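Putative uncharacterized protein PH0300 (Pyrococcus horikoshii, PDB 3VRH) catalyses the ATP-dependent 2-thiolation of 5-methyluridine 54 in the T loop of tRNAs, a modification that stabilises tRNA at high temperature. Local coordinates at residues N156-A161 with E198-E203; G179-P184 with G252-K257. All blocks are in the same frame, centred on the assembly; numbering follows the deposited sequence.

Contact 1 (N156-A161 with E198-E203)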
loop_
_atom_site.group_PDB
_atom_site.type_symbol
_atom_site.label_atom_id
_atom_site.label_comp_id
_atom_site.label_asym_id
_atom_site.label_seq_id
_atom_site.Cartn_x
_atom_site.Cartn_y
_atom_site.Cartn_z
ATOM N N ASN A 156 -13.821 -11.220 -3.877
ATOM C CA ASN A 156 -12.805 -12.140 -4.350
ATOM C C ASN A 156 -11.415 -11.590 -4.029
ATOM O O ASN A 156 -11.292 -10.552 -3.368
ATOM C CB ASN A 156 -12.998 -12.411 -5.856
ATOM C CG ASN A 156 -12.851 -11.148 -6.701
ATOM O OD1 ASN A 156 -11.872 -10.402 -6.561
ATOM N ND2 ASN A 156 -13.824 -10.897 -7.573
ATOM N N LEU A 157 -10.374 -12.273 -4.495
ATOM C CA LEU A 157 -9.010 -11.892 -4.129
ATOM C C LEU A 157 -8.707 -10.442 -4.515
ATOM O O LEU A 157 -8.125 -9.688 -3.720
ATOM C CB LEU A 157 -7.987 -12.839 -4.759
ATOM C CG LEU A 157 -6.528 -12.603 -4.363
ATOM C CD1 LEU A 157 -6.343 -12.732 -2.850
ATOM C CD2 LEU A 157 -5.628 -13.584 -5.086
ATOM N N ASP A 158 -9.114 -10.059 -5.725
ATOM C CA ASP A 158 -8.900 -8.697 -6.223
ATOM C C ASP A 158 -9.621 -7.639 -5.394
ATOM O O ASP A 158 -9.088 -6.552 -5.165
ATOM C CB ASP A 158 -9.272 -8.576 -7.705
ATOM C CG ASP A 158 -8.415 -9.465 -8.597
ATOM O OD1 ASP A 158 -8.780 -10.630 -8.831
ATOM O OD2 ASP A 158 -7.364 -9.003 -9.072
ATOM N N ASP A 159 -10.820 -7.957 -4.927
ATOM C CA ASP A 159 -11.521 -7.061 -4.006
ATOM C C ASP A 159 -10.761 -6.855 -2.708
ATOM O O ASP A 159 -10.564 -5.712 -2.284
ATOM C CB ASP A 159 -12.933 -7.570 -3.713
ATOM C CG ASP A 159 -13.759 -7.689 -4.969
ATOM O OD1 ASP A 159 -13.692 -6.737 -5.769
ATOM O OD2 ASP A 159 -14.423 -8.733 -5.182
ATOM N N GLU A 160 -10.351 -7.951 -2.064
ATOM C CA GLU A 160 -9.594 -7.850 -0.818
ATOM C C GLU A 160 -8.309 -7.021 -1.023
ATOM O O GLU A 160 -8.001 -6.144 -0.225
ATOM C CB GLU A 160 -9.246 -9.234 -0.261
ATOM C CG GLU A 160 -8.486 -9.213 1.101
ATOM C CD GLU A 160 -9.399 -8.944 2.311
ATOM O OE1 GLU A 160 -10.480 -8.344 2.125
ATOM O OE2 GLU A 160 -9.040 -9.347 3.449
ATOM N N ALA A 161 -7.595 -7.292 -2.115
ATOM C CA ALA A 161 -6.331 -6.623 -2.404
ATOM C C ALA A 161 -6.517 -5.108 -2.576
ATOM O O ALA A 161 -5.800 -4.312 -1.960
ATOM C CB ALA A 161 -5.662 -7.234 -3.643
ATOM N N GLU A 198 -10.200 -16.641 -2.437
ATOM C CA GLU A 198 -8.944 -17.044 -3.069
ATOM C C GLU A 198 -9.009 -17.170 -4.581
ATOM O O GLU A 198 -8.003 -17.520 -5.226
ATOM C CB GLU A 198 -8.402 -18.344 -2.455
ATOM C CG GLU A 198 -8.192 -18.258 -0.947
ATOM C CD GLU A 198 -7.516 -19.495 -0.388
ATOM O OE1 GLU A 198 -8.231 -20.453 -0.028
ATOM O OE2 GLU A 198 -6.269 -19.510 -0.317
ATOM N N VAL A 199 -10.181 -16.901 -5.152
ATOM C CA VAL A 199 -10.297 -16.870 -6.604
ATOM C C VAL A 199 -10.116 -15.425 -7.079
ATOM O O VAL A 199 -10.422 -14.480 -6.348
ATOM C CB VAL A 199 -11.636 -17.449 -7.117
ATOM C CG1 VAL A 199 -11.717 -18.931 -6.851
ATOM C CG2 VAL A 199 -12.819 -16.709 -6.481
ATOM N N THR A 200 -9.612 -15.257 -8.296
ATOM C CA THR A 200 -9.354 -13.930 -8.827
ATOM C C THR A 200 -10.603 -13.401 -9.527
ATOM O O THR A 200 -11.520 -14.161 -9.842
ATOM C CB THR A 200 -8.191 -13.945 -9.833
ATOM O OG1 THR A 200 -8.587 -14.683 -10.995
ATOM C CG2 THR A 200 -6.921 -14.578 -9.216
ATOM N N GLU A 201 -10.634 -12.097 -9.768
ATOM C CA GLU A 201 -11.763 -11.481 -10.435
ATOM C C GLU A 201 -11.890 -12.022 -11.853
ATOM O O GLU A 201 -12.987 -12.245 -12.360
ATOM C CB GLU A 201 -11.651 -9.950 -10.437
ATOM C CG GLU A 201 -12.877 -9.296 -11.076
ATOM C CD GLU A 201 -13.087 -7.855 -10.673
ATOM O OE1 GLU A 201 -12.199 -7.260 -10.022
ATOM O OE2 GLU A 201 -14.156 -7.318 -11.003
ATOM N N ARG A 202 -10.745 -12.249 -12.474
ATOM C CA ARG A 202 -10.677 -12.834 -13.802
ATOM C C ARG A 202 -11.281 -14.256 -13.821
ATOM O O ARG A 202 -12.010 -14.628 -14.749
ATOM C CB ARG A 202 -9.211 -12.845 -14.204
ATOM C CG ARG A 202 -8.867 -13.539 -15.462
ATOM C CD ARG A 202 -7.354 -13.800 -15.451
ATOM N NE ARG A 202 -6.993 -14.600 -16.601
ATOM C CZ ARG A 202 -6.447 -15.810 -16.542
ATOM N NH1 ARG A 202 -6.159 -16.358 -15.370
ATOM N NH2 ARG A 202 -6.159 -16.452 -17.670
ATOM N N GLU A 203 -11.001 -15.043 -12.785
ATOM C CA GLU A 203 -11.599 -16.387 -12.690
ATOM C C GLU A 203 -13.116 -16.310 -12.464
ATOM O O GLU A 203 -13.867 -17.101 -13.007
ATOM C CB GLU A 203 -10.912 -17.205 -11.597
ATOM C CG GLU A 203 -9.484 -17.533 -11.968
ATOM C CD GLU A 203 -8.704 -18.165 -10.850
ATOM O OE1 GLU A 203 -8.998 -17.895 -9.666
ATOM O OE2 GLU A 203 -7.775 -18.931 -11.168
HETATM O O HOH W 1 -8.142 -10.858 -11.548
#

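Contact 2 (G179-P184 with G252-K257)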
loop_
_atom_site.group_PDB
_atom_site.type_symbol
_atom_site.label_atom_id
_atom_site.label_comp_id
_atom_site.label_asym_id
_atom_site.label_seq_id
_atom_site.Cartn_x
_atom_site.Cartn_y
_atom_site.Cartn_z
ATOM N N GLY A 179 -10.435 -7.111 8.235
ATOM C CA GLY A 179 -10.404 -7.775 6.945
ATOM C C GLY A 179 -10.329 -9.288 7.070
ATOM O O GLY A 179 -10.539 -9.846 8.153
ATOM N N GLY A 180 -10.018 -9.957 5.962
ATOM C CA GLY A 180 -9.930 -11.405 5.957
ATOM C C GLY A 180 -11.252 -12.037 5.568
ATOM O O GLY A 180 -12.248 -11.342 5.394
ATOM N N PRO A 181 -11.268 -13.369 5.442
ATOM C CA PRO A 181 -12.392 -14.111 4.855
ATOM C C PRO A 181 -13.570 -14.326 5.798
ATOM O O PRO A 181 -14.614 -14.836 5.354
ATOM C CB PRO A 181 -11.768 -15.463 4.492
ATOM C CG PRO A 181 -10.663 -15.649 5.502
ATOM C CD PRO A 181 -10.168 -14.256 5.871
ATOM N N ILE A 182 -13.426 -13.955 7.065
ATOM C CA ILE A 182 -14.486 -14.242 8.038
ATOM C C ILE A 182 -14.627 -13.216 9.160
ATOM O O ILE A 182 -13.639 -12.764 9.741
ATOM C CB ILE A 182 -14.344 -15.665 8.646
ATOM C CG1 ILE A 182 -15.503 -15.956 9.621
ATOM C CG2 ILE A 182 -12.962 -15.844 9.296
ATOM C CD1 ILE A 182 -15.556 -17.372 10.096
ATOM N N LEU A 183 -15.868 -12.827 9.426
ATOM C CA LEU A 183 -16.205 -12.013 10.581
ATOM C C LEU A 183 -17.152 -12.842 11.449
ATOM O O LEU A 183 -18.339 -12.976 11.136
ATOM C CB LEU A 183 -16.864 -10.702 10.146
ATOM C CG LEU A 183 -16.071 -9.792 9.190
ATOM C CD1 LEU A 183 -16.994 -8.824 8.462
ATOM C CD2 LEU A 183 -14.969 -9.005 9.902
ATOM N N PRO A 184 -16.620 -13.432 12.534
ATOM C CA PRO A 184 -17.372 -14.388 13.358
ATOM C C PRO A 184 -18.627 -13.772 13.927
ATOM O O PRO A 184 -18.653 -12.565 14.152
ATOM C CB PRO A 184 -16.399 -14.718 14.494
ATOM C CG PRO A 184 -15.056 -14.424 13.926
ATOM C CD PRO A 184 -15.245 -13.245 13.027
ATOM N N GLY A 252 0.551 -11.755 3.260
ATOM C CA GLY A 252 1.286 -10.980 4.237
ATOM C C GLY A 252 0.323 -10.282 5.177
ATOM O O GLY A 252 0.544 -10.235 6.376
ATOM N N TYR A 253 -0.758 -9.747 4.627
ATOM C CA TYR A 253 -1.739 -9.021 5.429
ATOM C C TYR A 253 -2.378 -9.880 6.526
ATOM O O TYR A 253 -2.585 -9.412 7.658
ATOM C CB TYR A 253 -2.851 -8.437 4.549
ATOM C CG TYR A 253 -4.045 -7.996 5.367
ATOM C CD1 TYR A 253 -3.968 -6.885 6.191
ATOM C CD2 TYR A 253 -5.237 -8.705 5.328
ATOM C CE1 TYR A 253 -5.043 -6.483 6.955
ATOM C CE2 TYR A 253 -6.318 -8.309 6.067
ATOM C CZ TYR A 253 -6.220 -7.200 6.882
ATOM O OH TYR A 253 -7.309 -6.814 7.632
ATOM N N LEU A 254 -2.733 -11.112 6.162
ATOM C CA LEU A 254 -3.386 -12.028 7.083
ATOM C C LEU A 254 -2.501 -12.291 8.287
ATOM O O LEU A 254 -2.982 -12.393 9.415
ATOM C CB LEU A 254 -3.732 -13.347 6.374
ATOM C CG LEU A 254 -4.912 -13.232 5.399
ATOM C CD1 LEU A 254 -5.385 -14.599 4.978
ATOM C CD2 LEU A 254 -6.061 -12.449 6.035
ATOM N N LYS A 255 -1.199 -12.359 8.030
ATOM C CA LYS A 255 -0.202 -12.626 9.062
ATOM C C LYS A 255 0.024 -11.446 10.010
ATOM O O LYS A 255 0.420 -11.630 11.159
ATOM C CB LYS A 255 1.111 -13.076 8.409
ATOM C CG LYS A 255 0.928 -14.299 7.491
ATOM C CD LYS A 255 2.232 -14.830 6.888
ATOM C CE LYS A 255 2.894 -15.852 7.808
ATOM N NZ LYS A 255 3.308 -15.226 9.112
ATOM N N LYS A 256 -0.255 -10.235 9.534
ATOM C CA LYS A 256 0.082 -9.026 10.290
ATOM C C LYS A 256 -1.148 -8.301 10.787
ATOM O O LYS A 256 -1.027 -7.307 11.500
ATOM C CB LYS A 256 0.901 -8.058 9.429
ATOM C CG LYS A 256 2.220 -8.604 8.917
ATOM C CD LYS A 256 3.036 -9.205 10.051
ATOM C CE LYS A 256 4.469 -9.451 9.626
ATOM N NZ LYS A 256 5.223 -9.971 10.785
ATOM N N LYS A 257 -2.317 -8.790 10.371
ATOM C CA LYS A 257 -3.618 -8.190 10.663
ATOM C C LYS A 257 -3.756 -7.794 12.134
ATOM O O LYS A 257 -4.346 -6.762 12.478
ATOM C CB LYS A 257 -4.717 -9.202 10.292
ATOM C CG LYS A 257 -6.129 -8.692 10.388
ATOM C CD LYS A 257 -7.090 -9.598 9.594
ATOM C CE LYS A 257 -7.603 -10.771 10.429
ATOM N NZ LYS A 257 -8.394 -10.256 11.581
#

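Contact 1 (N156-A161 with E198-E203)
The Asn156 amide and the Asp158 carboxylate are the flat groups that meet Glu201 and the start of its helix. Glu201 N donates to Asp158 OD1 at 2.5 Å, unusually short, so the exact length is doubtful. It comes to the anti side of that oxygen, 29° out of the carboxylate plane. Asp158 OD1 also lies 3.3 Å from Thr200 CA. At the other group, Asn156 ND2 packs 3.6 Å from Glu201 CA, with Glu201 CB close by. The Glu201 side chain runs obliquely to both groups, its carboxylate turned 50° from the Asn156 amide.

Asp158 CG stands beside its own backbone N, and this carries OD1 over to the second helix. A water donates to the same OD1 and accepts from Arg202 N. One oxygen thus serves two backbone N-H groups at a helix start, one of them through water. In return, Leu157 N gives a nearly straight bond of 2.9 Å to Val199 O. The CB atoms of Asn156 and Leu157 pack against that carbonyl oxygen.

Each helix also has a capping box. Asn156 OD1 accepts from Asp159 N at 3.1 Å, the donor lying above the amide plane, and Asp159 OD2 takes Asn156 N. Thr200 OG1 accepts from Glu203 N at 3.0 Å, and Glu203 OE1 takes Thr200 N. Asp159 OD1 and Glu201 OE1 are like charges, but Lys232 makes salt bridges to both. Asp159 also touches the bound bicine, which places this junction beside the ligand pocket of the PP-loop domain.

The contact joins the N-terminal ends of helices 157-169 and 201-211. Helix 23-40 packs on Val199 and Glu203, while Leu157 and Glu160 lean on Val250 of helix 245-256.

Contact 2 (G179-P184 with G252-K257)
With CG anti to the backbone N in both (chi1 165° and -174°), the Tyr253 ring and the Lys257 chain are directed toward the glycines of 179-184. Lys257 then bends at chi3 and chi4, which folds its far end round beside the Gly179 carbonyl.

The Tyr253 ring presents its edge. Gly179 CA and Gly180 N lie there near the ring plane, with Gly180 N 4.1 Å from Tyr253 CE2. Gly179 N gives a weak, bent hydrogen bond of 3.2 Å to Tyr253 OH. The main polar partner of this hydroxyl is Leu176 O, near the end of helix 173-177. Lys257 CB sits over one face of the Tyr253 ring, offset toward the rim. Further out, Lys257 CD packs 3.7 Å from Gly179 O. An alanine in place of Lys257 would probably leave a gap beside the Gly179 carbonyl, since the aliphatic CD and CE that pack there would be gone.

Leu254 takes the other part of the loop. Its CD2 approaches Gly180 CA at 4.0 Å and Pro181 CD at 4.5 Å, a light apolar touch. Gly179 CA lies close to the hydroxyl, 3.3 Å from Tyr253 OH. Gly180 has a positive phi of 92°, a value readily open to glycine.

The contact sets the loop after helix 173-177 against the C-terminal part of helix 245-256. Just beyond this loop, strand 182-183 pairs antiparallel with 191-193 at the edge of the central sheet. Tyr253 also packs on Leu164 of helix 157-169, and Tyr197 touches both Pro181 and Leu254. On the dimer side, Lys256 packs on Thr173 of the second subunit.

In the fold
From the N terminus, the chain passes the zinc site of Cys3, Cys6, Cys22 and His25 and helix 23-40, then strands of the central sheet. Segment 156-161 comes first and 179-184 follows. Contact 1 closes its loop when the chain returns at 198-203, after strands 182-183 and 191-193. Contact 2 closes later, when helix 245-256 reaches 179-184. The two loops therefore cross. They also meet directly: Glu160 OE2 accepts from Gly180 N at 2.8 Å, a probable hydrogen bond, and packs near the Tyr253 ring. Together they tie the helix starts beside the ligand pocket to the sheet edge and to helix 245-256.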